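Local coordinates for metallo-beta-lactamase FIM-1 (Pseudomonas aeruginosa, PDB 6V3Q), which probably hydrolyses the beta-lactam ring of antibiotics to a substituted beta-amino acid with the help of bound zinc, as a periplasmic class B beta-lactamase, at residues R75-T80 and I98-A103; H134-F139 and V152-Q157. One frame throughout, in Å; residues are numbered along the deposited sequence.

Interaction 1 (R75-T80 and I98-A103); sequences RWAVFT and IVTYAA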
ATOM      1  N   ARG A  75     -26.590 -12.699  -8.721  1.00 62.95           N
ATOM      2  CA  ARG A  75     -27.964 -12.432  -8.321  1.00 67.05           C
ATOM      3  C   ARG A  75     -28.125 -12.197  -6.831  1.00 66.71           C
ATOM      4  O   ARG A  75     -29.113 -11.578  -6.425  1.00 66.25           O
ATOM      5  CB  ARG A  75     -28.881 -13.588  -8.744  1.00 74.38           C
ATOM      6  CG  ARG A  75     -29.251 -13.551 -10.213  1.00 85.54           C
ATOM      7  CD  ARG A  75     -29.851 -12.202 -10.577  1.00 94.98           C
ATOM      8  NE  ARG A  75     -29.891 -11.993 -12.019  1.00105.82           N
ATOM      9  CZ  ARG A  75     -30.867 -12.432 -12.805  1.00115.59           C
ATOM     10  NH1 ARG A  75     -30.824 -12.200 -14.108  1.00118.33           N
ATOM     11  NH2 ARG A  75     -31.886 -13.107 -12.288  1.00118.87           N
ATOM     12  N   TRP A  76     -27.186 -12.662  -6.014  1.00 58.96           N
ATOM     13  CA  TRP A  76     -27.255 -12.477  -4.575  1.00 60.81           C
ATOM     14  C   TRP A  76     -25.897 -12.014  -4.072  1.00 60.96           C
ATOM     15  O   TRP A  76     -24.862 -12.307  -4.677  1.00 62.66           O
ATOM     16  CB  TRP A  76     -27.674 -13.766  -3.857  1.00 58.89           C
ATOM     17  CG  TRP A  76     -28.817 -14.464  -4.523  1.00 63.97           C
ATOM     18  CD1 TRP A  76     -30.146 -14.293  -4.265  1.00 66.99           C
ATOM     19  CD2 TRP A  76     -28.733 -15.436  -5.572  1.00 65.03           C
ATOM     20  NE1 TRP A  76     -30.894 -15.102  -5.085  1.00 70.58           N
ATOM     21  CE2 TRP A  76     -30.051 -15.813  -5.899  1.00 69.90           C
ATOM     22  CE3 TRP A  76     -27.671 -16.025  -6.266  1.00 66.59           C
ATOM     23  CZ2 TRP A  76     -30.335 -16.754  -6.887  1.00 70.98           C
ATOM     24  CZ3 TRP A  76     -27.955 -16.959  -7.248  1.00 68.72           C
ATOM     25  CH2 TRP A  76     -29.276 -17.313  -7.549  1.00 70.24           C
ATOM     26  N   ALA A  77     -25.909 -11.291  -2.956  1.00 58.06           N
ATOM     27  CA  ALA A  77     -24.682 -10.784  -2.367  1.00 52.39           C
ATOM     28  C   ALA A  77     -24.828 -10.744  -0.853  1.00 57.74           C
ATOM     29  O   ALA A  77     -25.903 -10.454  -0.321  1.00 62.68           O
ATOM     30  CB  ALA A  77     -24.333  -9.395  -2.909  1.00 52.92           C
ATOM     31  N   VAL A  78     -23.731 -11.050  -0.165  1.00 53.40           N
ATOM     32  CA  VAL A  78     -23.653 -10.967   1.288  1.00 51.93           C
ATOM     33  C   VAL A  78     -22.330 -10.304   1.646  1.00 55.75           C
ATOM     34  O   VAL A  78     -21.337 -10.419   0.921  1.00 55.68           O
ATOM     35  CB  VAL A  78     -23.780 -12.358   1.953  1.00 53.23           C
ATOM     36  CG1 VAL A  78     -22.626 -13.259   1.537  1.00 52.59           C
ATOM     37  CG2 VAL A  78     -23.867 -12.229   3.468  1.00 51.46           C
ATOM     38  N   PHE A  79     -22.326  -9.578   2.757  1.00 51.02           N
ATOM     39  CA  PHE A  79     -21.162  -8.826   3.193  1.00 54.30           C
ATOM     40  C   PHE A  79     -20.838  -9.194   4.633  1.00 56.68           C
ATOM     41  O   PHE A  79     -21.733  -9.439   5.447  1.00 58.49           O
ATOM     42  CB  PHE A  79     -21.414  -7.323   3.060  1.00 58.45           C
ATOM     43  CG  PHE A  79     -22.282  -6.963   1.887  1.00 63.64           C
ATOM     44  CD1 PHE A  79     -21.783  -7.013   0.595  1.00 69.13           C
ATOM     45  CD2 PHE A  79     -23.602  -6.592   2.075  1.00 70.05           C
ATOM     46  CE1 PHE A  79     -22.584  -6.695  -0.484  1.00 72.12           C
ATOM     47  CE2 PHE A  79     -24.408  -6.268   0.997  1.00 75.77           C
ATOM     48  CZ  PHE A  79     -23.896  -6.320  -0.284  1.00 74.33           C
ATOM     49  N   THR A  80     -19.541  -9.224   4.944  1.00 56.82           N
ATOM     50  CA  THR A  80     -19.084  -9.778   6.211  1.00 57.10           C
ATOM     51  C   THR A  80     -19.031  -8.758   7.346  1.00 58.51           C
ATOM     52  O   THR A  80     -19.111  -9.159   8.512  1.00 61.32           O
ATOM     53  CB  THR A  80     -17.709 -10.433   6.032  1.00 59.86           C
ATOM     54  OG1 THR A  80     -16.777  -9.473   5.521  1.00 65.04           O
ATOM     55  CG2 THR A  80     -17.813 -11.599   5.057  1.00 55.47           C
ATOM     56  N   ILE A  98     -29.574  -6.674  -7.455  1.00 78.48           N
ATOM     57  CA  ILE A  98     -29.036  -7.803  -6.711  1.00 74.08           C
ATOM     58  C   ILE A  98     -29.731  -7.888  -5.359  1.00 72.29           C
ATOM     59  O   ILE A  98     -30.023  -6.866  -4.722  1.00 73.52           O
ATOM     60  CB  ILE A  98     -27.513  -7.664  -6.544  1.00 73.93           C
ATOM     61  CG1 ILE A  98     -26.862  -7.197  -7.847  1.00 76.91           C
ATOM     62  CG2 ILE A  98     -26.902  -8.981  -6.100  1.00 72.40           C
ATOM     63  CD1 ILE A  98     -27.043  -8.145  -8.988  1.00 75.00           C
ATOM     64  N   VAL A  99     -30.016  -9.110  -4.918  1.00 68.30           N
ATOM     65  CA  VAL A  99     -30.559  -9.333  -3.581  1.00 62.88           C
ATOM     66  C   VAL A  99     -29.395  -9.341  -2.599  1.00 64.19           C
ATOM     67  O   VAL A  99     -28.501 -10.188  -2.692  1.00 63.79           O
ATOM     68  CB  VAL A  99     -31.355 -10.644  -3.513  1.00 66.00           C
ATOM     69  CG1 VAL A  99     -32.134 -10.720  -2.209  1.00 63.02           C
ATOM     70  CG2 VAL A  99     -32.285 -10.770  -4.714  1.00 62.39           C
ATOM     71  N   THR A 100     -29.394  -8.391  -1.667  1.00 62.53           N
ATOM     72  CA  THR A 100     -28.261  -8.170  -0.780  1.00 60.30           C
ATOM     73  C   THR A 100     -28.626  -8.522   0.656  1.00 64.04           C
ATOM     74  O   THR A 100     -29.730  -8.219   1.120  1.00 65.14           O
ATOM     75  CB  THR A 100     -27.784  -6.718  -0.858  1.00 61.88           C
ATOM     76  OG1 THR A 100     -28.831  -5.844  -0.418  1.00 66.96           O
ATOM     77  CG2 THR A 100     -27.406  -6.364  -2.287  1.00 61.25           C
ATOM     78  N   TYR A 101     -27.688  -9.160   1.352  1.00 61.30           N
ATOM     79  CA  TYR A 101     -27.863  -9.563   2.739  1.00 60.96           C
ATOM     80  C   TYR A 101     -26.689  -9.072   3.575  1.00 60.94           C
ATOM     81  O   TYR A 101     -25.560  -8.958   3.089  1.00 57.27           O
ATOM     82  CB  TYR A 101     -27.963 -11.088   2.885  1.00 62.55           C
ATOM     83  CG  TYR A 101     -29.165 -11.725   2.228  1.00 69.55           C
ATOM     84  CD1 TYR A 101     -30.285 -12.068   2.972  1.00 73.72           C
ATOM     85  CD2 TYR A 101     -29.171 -12.006   0.869  1.00 70.44           C
ATOM     86  CE1 TYR A 101     -31.384 -12.663   2.377  1.00 78.84           C
ATOM     87  CE2 TYR A 101     -30.262 -12.599   0.266  1.00 77.62           C
ATOM     88  CZ  TYR A 101     -31.366 -12.926   1.024  1.00 80.86           C
ATOM     89  OH  TYR A 101     -32.455 -13.516   0.425  1.00 88.01           O
ATOM     90  N   ALA A 102     -26.966  -8.799   4.846  1.00 58.89           N
ATOM     91  CA  ALA A 102     -25.921  -8.506   5.817  1.00 59.42           C
ATOM     92  C   ALA A 102     -26.482  -8.752   7.208  1.00 59.63           C
ATOM     93  O   ALA A 102     -27.698  -8.844   7.399  1.00 62.23           O
ATOM     94  CB  ALA A 102     -25.404  -7.070   5.688  1.00 63.39           C
ATOM     95  N   ALA A 103     -25.576  -8.868   8.177  1.00 60.40           N
ATOM     96  CA  ALA A 103     -25.991  -8.987   9.567  1.00 59.47           C
ATOM     97  C   ALA A 103     -26.790  -7.758   9.974  1.00 58.61           C
ATOM     98  O   ALA A 103     -26.545  -6.652   9.483  1.00 62.15           O
ATOM     99  CB  ALA A 103     -24.770  -9.146  10.475  1.00 62.43           C
TER
HETATM  100  O   HOH W   1     -22.720  -8.493   7.688  1.00 58.78           O
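W76 and V99 lie side by side on one face of the sheet and point the same way. With CG anti to the carbonyl carbon (chi1 -45°), the W76 indole runs alongside V99, and W76 CD1 is 3.9 Å from V99 CB. R75 CB, from the previous residue of the same strand, stands 3.5 Å above the W76 ring plane, over its centre. Y101 and V78 share this face. The Y101 ring turns its edge to the backbone: Y101 CD2 is 3.8 Å from A77 O, which lies in the ring plane. The F79 ring reaches across to strand 99-102. F79 CD2 comes within 3.2 Å of Y101 O and F79 CE2 lies 3.9 Å from T100 CB. A102 CB sits at the F79 ring edge. On the face of A77 and T100, A77 CB touches I98 CG2.

The two strands are parallel, 18° apart. V99 N donates to R75 O, A77 N to V99 O (2.8 Å) and Y101 N to A77 O (2.8 Å). The last bond, F79 N to Y101 O, is weak. Past it, a water donates to F79 O and accepts from A103 N, just before helix 104-108.

The chain between the strands is largely helical, making a beta-alpha-beta crossover. F79 leads into the zinc ligands H81 and H83. Helix 90-95 covers the A77 and F79 side through L93. Strand 46-50 flanks 74-78 on its other edge. T100 OG1 is hydrogen-bonded to E119 N, just before strand 120-121, which flanks 99-102 on the side away from 74-78.

Interaction 2 (H134-F139 and V152-Q157); sequences HPLVIF and VGLPEQ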
ATOM      1  N   HIS A 134     -27.324 -21.041   0.334  1.00 63.43           N
ATOM      2  CA  HIS A 134     -26.726 -22.348   0.106  1.00 63.07           C
ATOM      3  C   HIS A 134     -26.181 -22.423  -1.319  1.00 65.47           C
ATOM      4  O   HIS A 134     -26.839 -21.956  -2.257  1.00 63.79           O
ATOM      5  CB  HIS A 134     -27.766 -23.448   0.346  1.00 62.41           C
ATOM      6  CG  HIS A 134     -27.187 -24.826   0.430  1.00 64.13           C
ATOM      7  ND1 HIS A 134     -27.055 -25.646  -0.670  1.00 68.03           N
ATOM      8  CD2 HIS A 134     -26.704 -25.527   1.482  1.00 67.38           C
ATOM      9  CE1 HIS A 134     -26.517 -26.795  -0.300  1.00 69.46           C
ATOM     10  NE2 HIS A 134     -26.295 -26.748   1.001  1.00 72.63           N
ATOM     11  N   PRO A 135     -24.990 -23.009  -1.530  1.00 64.79           N
ATOM     12  CA  PRO A 135     -24.219 -23.833  -0.592  1.00 62.65           C
ATOM     13  C   PRO A 135     -23.346 -23.083   0.413  1.00 57.94           C
ATOM     14  O   PRO A 135     -22.643 -23.745   1.173  1.00 60.67           O
ATOM     15  CB  PRO A 135     -23.333 -24.664  -1.522  1.00 62.02           C
ATOM     16  CG  PRO A 135     -23.223 -23.866  -2.804  1.00 63.17           C
ATOM     17  CD  PRO A 135     -24.225 -22.740  -2.759  1.00 59.40           C
ATOM     18  N   LEU A 136     -23.385 -21.753   0.434  1.00 61.44           N
ATOM     19  CA  LEU A 136     -22.678 -21.031   1.483  1.00 61.79           C
ATOM     20  C   LEU A 136     -23.322 -21.330   2.831  1.00 56.63           C
ATOM     21  O   LEU A 136     -24.546 -21.418   2.948  1.00 59.02           O
ATOM     22  CB  LEU A 136     -22.694 -19.516   1.235  1.00 62.92           C
ATOM     23  CG  LEU A 136     -22.350 -18.843  -0.094  1.00 69.46           C
ATOM     24  CD1 LEU A 136     -22.250 -17.328   0.098  1.00 66.59           C
ATOM     25  CD2 LEU A 136     -21.074 -19.377  -0.721  1.00 71.63           C
ATOM     26  N   VAL A 137     -22.490 -21.502   3.851  1.00 57.90           N
ATOM     27  CA  VAL A 137     -22.938 -21.431   5.236  1.00 53.83           C
ATOM     28  C   VAL A 137     -22.460 -20.100   5.792  1.00 52.12           C
ATOM     29  O   VAL A 137     -21.251 -19.850   5.881  1.00 53.80           O
ATOM     30  CB  VAL A 137     -22.422 -22.609   6.077  1.00 55.97           C
ATOM     31  CG1 VAL A 137     -22.762 -22.389   7.548  1.00 48.34           C
ATOM     32  CG2 VAL A 137     -23.032 -23.915   5.594  1.00 50.80           C
ATOM     33  N   ILE A 138     -23.403 -19.229   6.127  1.00 49.15           N
ATOM     34  CA  ILE A 138     -23.091 -17.944   6.736  1.00 51.16           C
ATOM     35  C   ILE A 138     -23.155 -18.126   8.245  1.00 53.25           C
ATOM     36  O   ILE A 138     -24.190 -18.531   8.786  1.00 58.17           O
ATOM     37  CB  ILE A 138     -24.057 -16.851   6.259  1.00 54.70           C
ATOM     38  CG1 ILE A 138     -23.978 -16.703   4.735  1.00 53.90           C
ATOM     39  CG2 ILE A 138     -23.732 -15.531   6.941  1.00 48.14           C
ATOM     40  CD1 ILE A 138     -25.120 -15.924   4.133  1.00 58.05           C
ATOM     41  N   PHE A 139     -22.051 -17.830   8.921  1.00 47.30           N
ATOM     42  CA  PHE A 139     -21.878 -18.128  10.333  1.00 51.80           C
ATOM     43  C   PHE A 139     -21.547 -16.853  11.095  1.00 52.45           C
ATOM     44  O   PHE A 139     -20.766 -16.020  10.622  1.00 56.62           O
ATOM     45  CB  PHE A 139     -20.769 -19.170  10.521  1.00 46.59           C
ATOM     46  CG  PHE A 139     -20.520 -19.551  11.952  1.00 54.42           C
ATOM     47  CD1 PHE A 139     -21.447 -20.300  12.656  1.00 54.97           C
ATOM     48  CD2 PHE A 139     -19.348 -19.177  12.589  1.00 48.75           C
ATOM     49  CE1 PHE A 139     -21.216 -20.656  13.978  1.00 55.16           C
ATOM     50  CE2 PHE A 139     -19.112 -19.529  13.907  1.00 51.71           C
ATOM     51  CZ  PHE A 139     -20.046 -20.271  14.598  1.00 53.48           C
ATOM     52  N   VAL A 152     -18.170 -16.671   6.103  1.00 50.10           N
ATOM     53  CA  VAL A 152     -18.847 -17.523   5.132  1.00 50.90           C
ATOM     54  C   VAL A 152     -18.002 -18.769   4.924  1.00 50.70           C
ATOM     55  O   VAL A 152     -16.800 -18.669   4.656  1.00 53.98           O
ATOM     56  CB  VAL A 152     -19.079 -16.799   3.790  1.00 56.06           C
ATOM     57  CG1 VAL A 152     -19.595 -17.771   2.740  1.00 62.60           C
ATOM     58  CG2 VAL A 152     -20.044 -15.641   3.971  1.00 53.54           C
ATOM     59  N   GLY A 153     -18.625 -19.934   5.049  1.00 57.53           N
ATOM     60  CA  GLY A 153     -17.958 -21.202   4.827  1.00 58.34           C
ATOM     61  C   GLY A 153     -18.536 -21.919   3.622  1.00 56.72           C
ATOM     62  O   GLY A 153     -19.716 -21.765   3.298  1.00 61.28           O
ATOM     63  N   LEU A 154     -17.687 -22.693   2.946  1.00 57.83           N
ATOM     64  CA  LEU A 154     -18.090 -23.575   1.851  1.00 57.34           C
ATOM     65  C   LEU A 154     -17.682 -24.989   2.252  1.00 57.77           C
ATOM     66  O   LEU A 154     -16.687 -25.529   1.742  1.00 59.56           O
ATOM     67  CB  LEU A 154     -17.463 -23.147   0.523  1.00 63.13           C
ATOM     68  CG  LEU A 154     -18.172 -22.034  -0.259  1.00 71.75           C
ATOM     69  CD1 LEU A 154     -17.290 -21.468  -1.370  1.00 72.60           C
ATOM     70  CD2 LEU A 154     -19.485 -22.549  -0.833  1.00 75.74           C
ATOM     71  N   PRO A 155     -18.427 -25.617   3.168  1.00 62.22           N
ATOM     72  CA  PRO A 155     -17.977 -26.906   3.725  1.00 62.26           C
ATOM     73  C   PRO A 155     -17.836 -28.007   2.688  1.00 61.65           C
ATOM     74  O   PRO A 155     -16.956 -28.868   2.828  1.00 61.32           O
ATOM     75  CB  PRO A 155     -19.068 -27.238   4.757  1.00 63.86           C
ATOM     76  CG  PRO A 155     -19.723 -25.928   5.064  1.00 64.00           C
ATOM     77  CD  PRO A 155     -19.688 -25.165   3.777  1.00 62.86           C
ATOM     78  N   GLU A 156     -18.677 -28.005   1.651  1.00 66.22           N
ATOM     79  CA  GLU A 156     -18.553 -28.999   0.593  1.00 75.39           C
ATOM     80  C   GLU A 156     -17.201 -28.915  -0.107  1.00 69.17           C
ATOM     81  O   GLU A 156     -16.661 -29.941  -0.538  1.00 70.38           O
ATOM     82  CB  GLU A 156     -19.684 -28.830  -0.421  1.00 78.27           C
ATOM     83  CG  GLU A 156     -20.973 -29.536  -0.037  1.00 88.07           C
ATOM     84  CD  GLU A 156     -22.199 -28.903  -0.665  1.00 96.16           C
ATOM     85  OE1 GLU A 156     -23.077 -28.437   0.089  1.00 98.85           O
ATOM     86  OE2 GLU A 156     -22.285 -28.868  -1.907  1.00 98.30           O
ATOM     87  N   GLN A 157     -16.635 -27.715  -0.225  1.00 60.36           N
ATOM     88  CA  GLN A 157     -15.355 -27.518  -0.890  1.00 60.25           C
ATOM     89  C   GLN A 157     -14.214 -27.233   0.078  1.00 60.41           C
ATOM     90  O   GLN A 157     -13.083 -27.017  -0.368  1.00 60.13           O
ATOM     91  CB  GLN A 157     -15.456 -26.383  -1.917  1.00 66.22           C
ATOM     92  CG  GLN A 157     -16.230 -26.755  -3.178  1.00 76.65           C
ATOM     93  CD  GLN A 157     -17.510 -25.962  -3.337  1.00 84.31           C
ATOM     94  OE1 GLN A 157     -18.250 -25.755  -2.373  1.00 86.73           O
ATOM     95  NE2 GLN A 157     -17.789 -25.530  -4.560  1.00 85.79           N
TER
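The beta hairpin of strands 137-139 and 151-154 brings V137 opposite G153 in an antiparallel hydrogen-bonded pair. V137 N donates to G153 O and G153 N returns a bond to V137 O, each 2.8 Å long and nearly straight. The second donor lies in the carbonyl plane. I138 and V152 form the next, non-hydrogen-bonded pair. Their side chains run side by side, with I138 CG1 4.1 Å from V152 CG2.

L136 sends its two methyls to different partners. L136 CD1 meets V152 CG1 at 3.8 Å, and L136 CD2 meets L154 CD2 at 3.5 Å. CG of L136 is anti to the carbonyl carbon (chi1 -48°), which carries the fork between these two partners. V137 CG2 touches P155 CG, the two side chains crossing at about a right angle. At the exposed end, E156 OE1 is 3.7 Å from H134 NE2, a near approach too long for a hydrogen bond, with ring and carboxylate planes 41° apart. The peptide bond before P135 is cis.

V41 of strand 33-43 packs on L136 and L154. R195 of helix 185-195 touches V137 and F139. Strand 129-130 flanks 137-139, and strand 159-161 flanks 151-154.

The two contacts follow one another along the chain and neither nest nor cross. Interaction 1 closes first: 17 residues, mostly helical, lie between its segments and include the zinc ligands H81 and H83. The chain then runs through strands 120-121 and 129-130 to interaction 2. That contact closes a shorter loop of 12 residues, which holds the ligand H145. Interaction 1 belongs to the seven-stranded mixed sheet and interaction 2 to the five-stranded one. Their centres are about 14 Å apart. The sheets meet where V78 CG2 packs on I138 CD1 at 4.0 Å and V78 CG1 lies near V152 CG2, consistent with the alpha-beta/beta-alpha sandwich of this superfamily, two facing sheets with helices outside.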